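PDB 4BG2: PATF from Prochloron didemni, which probably acts as, or descends from, a cyanobactin prenyltransferase of the patellamide pathway, although its catalytic role is uncertain. Local coordinates for residues K206-E209 with Q210-K214; R20-Q23 with E24-V28; D104-A107 with A108-N112. All blocks are in the same frame, centred on the assembly; numbering follows the deposited sequence.

In the fold
All three contacts join successive helical turns on the outside of a ten-stranded antiparallel barrel, and contacts 2 and 3 run on into the loop that follows. Each lies about 19 to 22 Å, centre to centre, from the middle of the chain. Each mixes buried and exposed residues. Contacts 1 and 2 lie across the chain's centre, about 38 Å between their centres, and the centres of contacts 1 and 3 are about 30 Å apart. Contact 1 stays within helix 206-215 and relies on a doubly used carbonyl. In contact 2, helix 3-25, a histidine precedes its phenylalanine and the pair is oblique; in contact 3, helix 101-110, the phenylalanine comes first and the pair is edge-to-face.

Contact 1: K206-E209 with Q210-K214; sequences KHLE and QYTQK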
ATOM      1  N   LYS A 206       4.180  14.158 -14.616  1.00 41.01           N
ATOM      2  CA  LYS A 206       4.388  15.582 -14.834  1.00 41.00           C
ATOM      3  C   LYS A 206       3.244  16.428 -14.306  1.00 38.60           C
ATOM      4  O   LYS A 206       3.483  17.534 -13.830  1.00 38.06           O
ATOM      5  CB  LYS A 206       4.700  15.866 -16.314  1.00 45.95           C
ATOM      6  CG  LYS A 206       6.032  15.247 -16.725  1.00 49.50           C
ATOM      7  CD  LYS A 206       6.710  15.948 -17.882  1.00 54.42           C
ATOM      8  CE  LYS A 206       8.023  15.256 -18.208  1.00 56.53           C
ATOM      9  NZ  LYS A 206       8.561  15.695 -19.526  1.00 59.14           N
ATOM     10  N   HIS A 207       2.004  15.923 -14.352  1.00 36.98           N
ATOM     11  CA  HIS A 207       0.881  16.659 -13.753  1.00 35.98           C
ATOM     12  C   HIS A 207       1.003  16.715 -12.234  1.00 34.10           C
ATOM     13  O   HIS A 207       0.747  17.761 -11.632  1.00 34.39           O
ATOM     14  CB  HIS A 207      -0.470  16.077 -14.146  1.00 36.63           C
ATOM     15  CG  HIS A 207      -0.735  16.095 -15.619  1.00 38.07           C
ATOM     16  ND1 HIS A 207      -0.977  17.256 -16.321  1.00 40.53           N
ATOM     17  CD2 HIS A 207      -0.838  15.087 -16.514  1.00 38.91           C
ATOM     18  CE1 HIS A 207      -1.180  16.964 -17.594  1.00 40.84           C
ATOM     19  NE2 HIS A 207      -1.130  15.652 -17.730  1.00 40.06           N
ATOM     20  N   LEU A 208       1.408  15.606 -11.620  1.00 32.83           N
ATOM     21  CA  LEU A 208       1.616  15.562 -10.180  1.00 31.82           C
ATOM     22  C   LEU A 208       2.803  16.448  -9.757  1.00 33.03           C
ATOM     23  O   LEU A 208       2.722  17.131  -8.743  1.00 32.82           O
ATOM     24  CB  LEU A 208       1.827  14.121  -9.677  1.00 30.25           C
ATOM     25  CG  LEU A 208       2.126  13.964  -8.167  1.00 29.22           C
ATOM     26  CD1 LEU A 208       1.059  14.610  -7.294  1.00 28.58           C
ATOM     27  CD2 LEU A 208       2.286  12.505  -7.772  1.00 28.30           C
ATOM     28  N   GLU A 209       3.892  16.403 -10.503  1.00 34.60           N
ATOM     29  CA  GLU A 209       5.055  17.261 -10.251  1.00 38.97           C
ATOM     30  C   GLU A 209       4.644  18.725 -10.252  1.00 40.63           C
ATOM     31  O   GLU A 209       4.979  19.469  -9.317  1.00 38.75           O
ATOM     32  CB  GLU A 209       6.141  17.072 -11.315  1.00 42.27           C
ATOM     33  CG  GLU A 209       6.961  15.804 -11.154  1.00 46.34           C
ATOM     34  CD  GLU A 209       7.880  15.522 -12.337  1.00 50.55           C
ATOM     35  OE1 GLU A 209       8.239  16.483 -13.080  1.00 57.02           O
ATOM     36  OE2 GLU A 209       8.237  14.333 -12.524  1.00 51.97           O
ATOM     37  N   GLN A 210       3.913  19.120 -11.298  1.00 38.93           N
ATOM     38  CA  GLN A 210       3.461  20.510 -11.436  1.00 41.93           C
ATOM     39  C   GLN A 210       2.541  20.906 -10.301  1.00 38.00           C
ATOM     40  O   GLN A 210       2.662  22.004  -9.772  1.00 37.53           O
ATOM     41  CB  GLN A 210       2.749  20.783 -12.775  1.00 44.01           C
ATOM     42  CG  GLN A 210       3.658  21.303 -13.856  1.00 50.97           C
ATOM     43  CD  GLN A 210       4.563  22.458 -13.419  1.00 55.00           C
ATOM     44  OE1 GLN A 210       4.093  23.527 -12.992  1.00 54.58           O
ATOM     45  NE2 GLN A 210       5.875  22.246 -13.542  1.00 57.73           N
ATOM     46  N   TYR A 211       1.608  20.017  -9.965  1.00 35.18           N
ATOM     47  CA  TYR A 211       0.648  20.271  -8.903  1.00 34.52           C
ATOM     48  C   TYR A 211       1.387  20.456  -7.583  1.00 33.13           C
ATOM     49  O   TYR A 211       1.097  21.368  -6.816  1.00 34.63           O
ATOM     50  CB  TYR A 211      -0.351  19.103  -8.797  1.00 34.82           C
ATOM     51  CG  TYR A 211      -1.309  19.256  -7.651  1.00 34.47           C
ATOM     52  CD1 TYR A 211      -2.503  19.936  -7.811  1.00 36.64           C
ATOM     53  CD2 TYR A 211      -0.999  18.760  -6.391  1.00 34.77           C
ATOM     54  CE1 TYR A 211      -3.385  20.104  -6.749  1.00 37.35           C
ATOM     55  CE2 TYR A 211      -1.869  18.934  -5.325  1.00 36.01           C
ATOM     56  CZ  TYR A 211      -3.057  19.606  -5.510  1.00 37.07           C
ATOM     57  OH  TYR A 211      -3.933  19.761  -4.468  1.00 40.33           O
ATOM     58  N   THR A 212       2.359  19.586  -7.356  1.00 31.64           N
ATOM     59  CA  THR A 212       3.234  19.656  -6.213  1.00 32.63           C
ATOM     60  C   THR A 212       3.998  20.987  -6.144  1.00 34.29           C
ATOM     61  O   THR A 212       3.996  21.667  -5.116  1.00 33.68           O
ATOM     62  CB  THR A 212       4.208  18.466  -6.231  1.00 31.83           C
ATOM     63  OG1 THR A 212       3.448  17.269  -6.100  1.00 31.34           O
ATOM     64  CG2 THR A 212       5.219  18.539  -5.071  1.00 32.48           C
ATOM     65  N   GLN A 213       4.626  21.354  -7.237  1.00 36.22           N
ATOM     66  CA  GLN A 213       5.398  22.607  -7.275  1.00 41.61           C
ATOM     67  C   GLN A 213       4.524  23.814  -6.987  1.00 42.21           C
ATOM     68  O   GLN A 213       4.909  24.658  -6.207  1.00 44.09           O
ATOM     69  CB  GLN A 213       6.090  22.775  -8.613  1.00 43.49           C
ATOM     70  CG  GLN A 213       7.163  21.737  -8.853  1.00 45.83           C
ATOM     71  CD  GLN A 213       7.613  21.721 -10.307  1.00 51.76           C
ATOM     72  OE1 GLN A 213       6.823  21.463 -11.222  1.00 54.58           O
ATOM     73  NE2 GLN A 213       8.874  22.018 -10.533  1.00 56.81           N
ATOM     74  N   LYS A 214       3.336  23.867  -7.585  1.00 44.02           N
ATOM     75  CA  LYS A 214       2.415  24.994  -7.380  1.00 47.05           C
ATOM     76  C   LYS A 214       1.693  25.008  -6.042  1.00 44.38           C
ATOM     77  O   LYS A 214       1.406  26.075  -5.509  1.00 42.22           O
ATOM     78  CB  LYS A 214       1.364  25.025  -8.491  1.00 51.29           C
ATOM     79  CG  LYS A 214       1.935  25.292  -9.873  1.00 57.98           C
ATOM     80  CD  LYS A 214       0.884  25.016 -10.939  1.00 64.16           C
ATOM     81  CE  LYS A 214       1.350  25.458 -12.319  1.00 71.02           C
ATOM     82  NZ  LYS A 214       0.275  25.257 -13.337  1.00 73.58           N
TER
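Thr212 turns its hydroxyl back onto the carbonyl of Leu208, one helical turn earlier, and the geometry shows one oxygen serving two donors. OG1 of Thr212 gives a hydrogen bond to Leu208 O at 2.7 Å, and the backbone N of Thr212 gives another to that same Leu208 O at 2.8 Å. The two donors come from opposite faces of the carbonyl plane. OG1 stands above the plane, 35° away from it and off the lone-pair directions, while N is tilted 26° from it. The torsion explains the arrangement: with OG1 opposite the carbonyl carbon (chi1 -64°), the hydroxyl swings beside its own N and back toward the preceding turn. Leu208 CD1 lies 3.8 Å from Thr212 OG1, laying a methyl against this polar pair.

The surrounding fold is a ten-stranded antiparallel barrel ringed by helices, consistent with the PT barrel of ABBA-type prenyltransferases. On this helix, Leu208 and Thr212 face Phe230 of strand 229-233, so the doubly accepting carbonyl lies on a buried flank. Near the start of the helix, Leu208 N is satisfied by Asp172 OD2, from helix 163-172.

The other carbonyls of the turn have ordinary partners. Gln210 N reaches Lys206 O at 3.0 Å, Tyr211 N reaches His207 O at 2.9 Å, and Gln213 N reaches Glu209 O at 2.8 Å. That last acceptor also has a side chain folded against it: Gln213 CG lies 3.2 Å from Glu209 O. Gln213 OE1 is 3.3 Å from Glu209 O, but both are acceptors, so their closeness is not a bond. Further along the turn, the carbonyl oxygen of Thr212 accepts from Asn221 ND2, and that of Tyr211 accepts from Asn215 ND2.

Contact 2: R20-Q23 with E24-V28; sequences RTHQ and EAFDV
His22 and Phe26 bring their rings together where helix 3-25 runs out, and this is the tight side of the contact. Phe26 CD2 lies over one face of the imidazole, displaced toward its rim, at 3.6 Å from His22 CE1. The ring centroids are 5.0 Å apart and the planes meet at 55°, an oblique pairing. His22 CG stands opposite its backbone N (chi1 -177°), which carries the ring along the helix toward the later turn. Its nitrogens have partners as well: ND1 is hydrogen-bonded to Tyr300 OH, and NE2 makes weak bonds to the carbonyls of Gly63 and Ser53. A leucine in its place would probably leave the Tyr300 hydroxyl without this mate and the CD2 side of Phe26 without the imidazole face it meets.

The chain leaves the helix through a Schellman motif. Val28 N bonds to Gln23 O at 3.0 Å, in the carbonyl plane and on a lone pair, while the inner bond, Asp27 N to Glu24 O, is weak at 3.5 Å. Asp27 has left-handed backbone angles. At the positions that often carry a hydrophobic pair in this motif, the aliphatic CG of Gln23 lies 4.1 Å from Val28 CB, the two side chains crossing at about a right angle.

On the solvent side Glu24 is exposed and meets the earlier turn only at the backbone, its CG lying 3.3 Å from Arg20 O. The guanidinium of Arg20 leads away from the later turn, and its NH2 makes a salt bridge with Glu38.

Glu38 also accepts from Gln23 NE2, which ties the end of helix 3-25 to helix 34-42. Beneath, His22 rests on strand 48-57, while Phe26 reaches Leu61 of strand 60-70 and meets Phe269 of helix 261-272 edge-to-face.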
ATOM      1  N   ARG A  20       6.318 -13.196   9.588  1.00 31.81           N
ATOM      2  CA  ARG A  20       6.562 -13.583  10.998  1.00 34.20           C
ATOM      3  C   ARG A  20       7.612 -12.686  11.689  1.00 33.41           C
ATOM      4  O   ARG A  20       7.400 -12.215  12.792  1.00 31.58           O
ATOM      5  CB  ARG A  20       6.990 -15.036  11.096  1.00 36.28           C
ATOM      6  CG  ARG A  20       5.889 -16.030  10.726  1.00 39.62           C
ATOM      7  CD  ARG A  20       4.869 -16.212  11.845  1.00 43.00           C
ATOM      8  NE  ARG A  20       3.687 -16.968  11.407  1.00 45.16           N
ATOM      9  CZ  ARG A  20       3.669 -18.287  11.205  1.00 46.21           C
ATOM     10  NH1 ARG A  20       4.767 -19.019  11.376  1.00 48.81           N
ATOM     11  NH2 ARG A  20       2.548 -18.879  10.813  1.00 47.14           N
ATOM     12  N   THR A  21       8.716 -12.425  11.008  1.00 32.97           N
ATOM     13  CA  THR A  21       9.754 -11.546  11.550  1.00 34.53           C
ATOM     14  C   THR A  21       9.218 -10.160  11.882  1.00 33.91           C
ATOM     15  O   THR A  21       9.566  -9.580  12.900  1.00 33.30           O
ATOM     16  CB  THR A  21      10.919 -11.444  10.578  1.00 34.87           C
ATOM     17  OG1 THR A  21      11.408 -12.766  10.340  1.00 35.26           O
ATOM     18  CG2 THR A  21      12.049 -10.565  11.150  1.00 35.85           C
ATOM     19  N   HIS A  22       8.305  -9.659  11.060  1.00 33.02           N
ATOM     20  CA  HIS A  22       7.669  -8.374  11.332  1.00 32.61           C
ATOM     21  C   HIS A  22       6.795  -8.399  12.600  1.00 33.17           C
ATOM     22  O   HIS A  22       6.850  -7.467  13.435  1.00 30.02           O
ATOM     23  CB  HIS A  22       6.829  -7.980  10.130  1.00 31.47           C
ATOM     24  CG  HIS A  22       6.176  -6.646  10.253  1.00 31.32           C
ATOM     25  ND1 HIS A  22       6.847  -5.468  10.007  1.00 31.86           N
ATOM     26  CD2 HIS A  22       4.913  -6.298  10.582  1.00 31.25           C
ATOM     27  CE1 HIS A  22       6.022  -4.451  10.173  1.00 31.71           C
ATOM     28  NE2 HIS A  22       4.842  -4.926  10.526  1.00 31.40           N
ATOM     29  N   GLN A  23       5.975  -9.447  12.730  1.00 32.64           N
ATOM     30  CA  GLN A  23       5.175  -9.636  13.940  1.00 34.29           C
ATOM     31  C   GLN A  23       6.065  -9.683  15.186  1.00 35.93           C
ATOM     32  O   GLN A  23       5.731  -9.073  16.204  1.00 36.60           O
ATOM     33  CB  GLN A  23       4.373 -10.942  13.882  1.00 35.76           C
ATOM     34  CG  GLN A  23       3.241 -10.917  12.871  1.00 36.49           C
ATOM     35  CD  GLN A  23       2.675 -12.303  12.590  1.00 39.83           C
ATOM     36  OE1 GLN A  23       2.697 -13.194  13.454  1.00 38.79           O
ATOM     37  NE2 GLN A  23       2.178 -12.500  11.359  1.00 39.63           N
ATOM     38  N   GLU A  24       7.169 -10.425  15.110  1.00 35.23           N
ATOM     39  CA  GLU A  24       8.064 -10.553  16.257  1.00 39.17           C
ATOM     40  C   GLU A  24       8.642  -9.192  16.626  1.00 37.47           C
ATOM     41  O   GLU A  24       8.581  -8.781  17.768  1.00 39.69           O
ATOM     42  CB  GLU A  24       9.227 -11.511  15.959  1.00 42.17           C
ATOM     43  CG  GLU A  24       8.827 -12.950  15.656  1.00 46.92           C
ATOM     44  CD  GLU A  24      10.027 -13.860  15.415  1.00 52.52           C
ATOM     45  OE1 GLU A  24      11.078 -13.380  14.910  1.00 54.24           O
ATOM     46  OE2 GLU A  24       9.918 -15.062  15.746  1.00 56.55           O
ATOM     47  N   ALA A  25       9.199  -8.505  15.642  1.00 34.74           N
ATOM     48  CA  ALA A  25       9.868  -7.223  15.864  1.00 36.09           C
ATOM     49  C   ALA A  25       8.972  -6.128  16.466  1.00 37.16           C
ATOM     50  O   ALA A  25       9.429  -5.325  17.271  1.00 39.47           O
ATOM     51  CB  ALA A  25      10.479  -6.731  14.567  1.00 34.53           C
ATOM     52  N   PHE A  26       7.696  -6.110  16.098  1.00 36.57           N
ATOM     53  CA  PHE A  26       6.800  -5.030  16.514  1.00 36.77           C
ATOM     54  C   PHE A  26       5.677  -5.467  17.434  1.00 38.14           C
ATOM     55  O   PHE A  26       4.677  -4.776  17.541  1.00 38.26           O
ATOM     56  CB  PHE A  26       6.285  -4.309  15.265  1.00 34.63           C
ATOM     57  CG  PHE A  26       7.388  -3.754  14.464  1.00 33.99           C
ATOM     58  CD1 PHE A  26       8.151  -2.723  15.002  1.00 35.99           C
ATOM     59  CD2 PHE A  26       7.760  -4.318  13.275  1.00 32.68           C
ATOM     60  CE1 PHE A  26       9.231  -2.219  14.311  1.00 36.46           C
ATOM     61  CE2 PHE A  26       8.827  -3.812  12.558  1.00 34.66           C
ATOM     62  CZ  PHE A  26       9.578  -2.767  13.091  1.00 34.65           C
ATOM     63  N   ASP A  27       5.851  -6.619  18.078  1.00 41.76           N
ATOM     64  CA  ASP A  27       4.900  -7.131  19.054  1.00 45.10           C
ATOM     65  C   ASP A  27       3.470  -7.187  18.535  1.00 42.00           C
ATOM     66  O   ASP A  27       2.551  -6.771  19.215  1.00 44.65           O
ATOM     67  CB  ASP A  27       4.962  -6.303  20.349  1.00 51.50           C
ATOM     68  CG  ASP A  27       6.338  -6.344  21.013  1.00 58.71           C
ATOM     69  OD1 ASP A  27       7.336  -6.616  20.307  1.00 65.40           O
ATOM     70  OD2 ASP A  27       6.430  -6.082  22.238  1.00 66.43           O
ATOM     71  N   VAL A  28       3.281  -7.720  17.341  1.00 38.21           N
ATOM     72  CA  VAL A  28       1.959  -7.832  16.770  1.00 37.06           C
ATOM     73  C   VAL A  28       1.359  -9.150  17.285  1.00 38.44           C
ATOM     74  O   VAL A  28       1.985 -10.182  17.221  1.00 39.20           O
ATOM     75  CB  VAL A  28       2.028  -7.858  15.243  1.00 34.88           C
ATOM     76  CG1 VAL A  28       0.636  -7.916  14.640  1.00 33.77           C
ATOM     77  CG2 VAL A  28       2.804  -6.653  14.718  1.00 35.44           C
TER

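Contact 3: D104-A107 with A108-N112; sequences DRFA and AAHVN
Phe106 offers a ring face to the edge of His110, an edge-to-face pair between residues four apart near the end of helix 101-110, one of the helices packed around the barrel. The centroids are 5.0 Å apart and the planes stand at 53°, with His110 CD2 as the leading atom, 3.8 Å from Phe106 CE2 and offset toward the rim of that ring.

The first torsions differ, and together they build the pair. Phe106 CG lies opposite its backbone N (chi1 -177°), which sends the ring forward along the helix. His110 CG is beside its own N instead (chi1 -62°), so the imidazole stands up next to the phenyl and the two side chains cross at about a right angle. Ala109 CB lies against one face of the imidazole, and His110 NE2 is hydrogen-bonded to Thr152 OG1 of helix 147-157, which fixes the outer end of the ring. Phe106 packs on Thr152 and Leu156 of that same helix.

On the other flank, Ala107 fits its methyl against Leu80 and Phe84 of helix 79-91. His110 N bonds to Phe106 O at 3.0 Å and also, weakly, to Ala107 O at 3.4 Å. Val111 CB follows, packing 3.4 Å from Ala107 O.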
ATOM      1  N   ASP A 104     -15.828  -4.701  -6.052  1.00 28.80           N
ATOM      2  CA  ASP A 104     -16.549  -5.554  -6.998  1.00 32.22           C
ATOM      3  C   ASP A 104     -16.890  -4.828  -8.306  1.00 32.19           C
ATOM      4  O   ASP A 104     -16.718  -5.375  -9.378  1.00 32.17           O
ATOM      5  CB  ASP A 104     -17.846  -6.079  -6.392  1.00 35.45           C
ATOM      6  CG  ASP A 104     -17.615  -7.143  -5.369  1.00 37.65           C
ATOM      7  OD1 ASP A 104     -16.519  -7.757  -5.371  1.00 43.80           O
ATOM      8  OD2 ASP A 104     -18.537  -7.382  -4.563  1.00 43.34           O
ATOM      9  N   ARG A 105     -17.343  -3.589  -8.205  1.00 33.15           N
ATOM     10  CA  ARG A 105     -17.680  -2.819  -9.394  1.00 34.68           C
ATOM     11  C   ARG A 105     -16.427  -2.497 -10.216  1.00 32.66           C
ATOM     12  O   ARG A 105     -16.461  -2.557 -11.449  1.00 33.99           O
ATOM     13  CB  ARG A 105     -18.445  -1.559  -9.025  1.00 37.60           C
ATOM     14  CG  ARG A 105     -19.886  -1.851  -8.633  1.00 41.77           C
ATOM     15  CD  ARG A 105     -20.484  -0.740  -7.796  1.00 46.23           C
ATOM     16  NE  ARG A 105     -20.643   0.498  -8.554  1.00 51.67           N
ATOM     17  CZ  ARG A 105     -20.930   1.692  -8.026  1.00 53.52           C
ATOM     18  NH1 ARG A 105     -21.080   1.858  -6.714  1.00 52.04           N
ATOM     19  NH2 ARG A 105     -21.043   2.740  -8.822  1.00 55.37           N
ATOM     20  N   PHE A 106     -15.305  -2.218  -9.567  1.00 29.48           N
ATOM     21  CA  PHE A 106     -14.086  -1.914 -10.316  1.00 28.03           C
ATOM     22  C   PHE A 106     -13.584  -3.174 -10.999  1.00 28.11           C
ATOM     23  O   PHE A 106     -13.214  -3.152 -12.189  1.00 28.43           O
ATOM     24  CB  PHE A 106     -12.992  -1.313  -9.427  1.00 28.04           C
ATOM     25  CG  PHE A 106     -11.760  -0.938 -10.195  1.00 27.51           C
ATOM     26  CD1 PHE A 106     -10.823  -1.879 -10.503  1.00 26.80           C
ATOM     27  CD2 PHE A 106     -11.579   0.352 -10.642  1.00 29.41           C
ATOM     28  CE1 PHE A 106      -9.700  -1.551 -11.229  1.00 28.05           C
ATOM     29  CE2 PHE A 106     -10.454   0.690 -11.369  1.00 29.37           C
ATOM     30  CZ  PHE A 106      -9.518  -0.266 -11.666  1.00 28.27           C
ATOM     31  N   ALA A 107     -13.609  -4.285 -10.262  1.00 27.97           N
ATOM     32  CA  ALA A 107     -13.164  -5.569 -10.785  1.00 28.21           C
ATOM     33  C   ALA A 107     -14.025  -6.005 -11.963  1.00 30.37           C
ATOM     34  O   ALA A 107     -13.493  -6.415 -12.992  1.00 30.54           O
ATOM     35  CB  ALA A 107     -13.170  -6.638  -9.719  1.00 28.08           C
ATOM     36  N   ALA A 108     -15.341  -5.920 -11.798  1.00 31.75           N
ATOM     37  CA  ALA A 108     -16.282  -6.229 -12.869  1.00 34.64           C
ATOM     38  C   ALA A 108     -15.995  -5.348 -14.070  1.00 35.07           C
ATOM     39  O   ALA A 108     -15.873  -5.841 -15.178  1.00 39.65           O
ATOM     40  CB  ALA A 108     -17.721  -6.026 -12.400  1.00 35.40           C
ATOM     41  N   ALA A 109     -15.844  -4.046 -13.846  1.00 34.28           N
ATOM     42  CA  ALA A 109     -15.643  -3.113 -14.945  1.00 35.38           C
ATOM     43  C   ALA A 109     -14.371  -3.373 -15.738  1.00 34.85           C
ATOM     44  O   ALA A 109     -14.377  -3.289 -16.952  1.00 38.57           O
ATOM     45  CB  ALA A 109     -15.663  -1.683 -14.447  1.00 35.22           C
ATOM     46  N   HIS A 110     -13.296  -3.761 -15.075  1.00 34.44           N
ATOM     47  CA  HIS A 110     -12.000  -3.775 -15.747  1.00 33.33           C
ATOM     48  C   HIS A 110     -11.326  -5.121 -15.803  1.00 33.39           C
ATOM     49  O   HIS A 110     -10.135  -5.201 -16.092  1.00 33.31           O
ATOM     50  CB  HIS A 110     -11.130  -2.670 -15.149  1.00 32.77           C
ATOM     51  CG  HIS A 110     -11.713  -1.311 -15.361  1.00 32.57           C
ATOM     52  ND1 HIS A 110     -11.869  -0.776 -16.615  1.00 35.17           N
ATOM     53  CD2 HIS A 110     -12.234  -0.404 -14.503  1.00 32.68           C
ATOM     54  CE1 HIS A 110     -12.455   0.404 -16.529  1.00 34.81           C
ATOM     55  NE2 HIS A 110     -12.676   0.660 -15.258  1.00 33.65           N
ATOM     56  N   VAL A 111     -12.103  -6.181 -15.605  1.00 33.02           N
ATOM     57  CA  VAL A 111     -11.592  -7.549 -15.682  1.00 35.72           C
ATOM     58  C   VAL A 111     -10.854  -7.855 -16.982  1.00 37.30           C
ATOM     59  O   VAL A 111      -9.825  -8.487 -16.949  1.00 36.21           O
ATOM     60  CB  VAL A 111     -12.708  -8.618 -15.466  1.00 36.43           C
ATOM     61  CG1 VAL A 111     -13.759  -8.575 -16.565  1.00 38.68           C
ATOM     62  CG2 VAL A 111     -12.090 -10.004 -15.358  1.00 37.82           C
ATOM     63  N   ASN A 112     -11.376  -7.404 -18.120  1.00 41.23           N
ATOM     64  CA  ASN A 112     -10.708  -7.620 -19.401  1.00 43.39           C
ATOM     65  C   ASN A 112      -9.723  -6.525 -19.774  1.00 42.19           C
ATOM     66  O   ASN A 112      -9.249  -6.505 -20.898  1.00 41.71           O
ATOM     67  CB  ASN A 112     -11.742  -7.729 -20.517  1.00 47.73           C
ATOM     68  CG  ASN A 112     -12.677  -8.899 -20.319  1.00 51.49           C
ATOM     69  OD1 ASN A 112     -12.243 -10.031 -20.079  1.00 54.06           O
ATOM     70  ND2 ASN A 112     -13.978  -8.631 -20.412  1.00 53.82           N
TER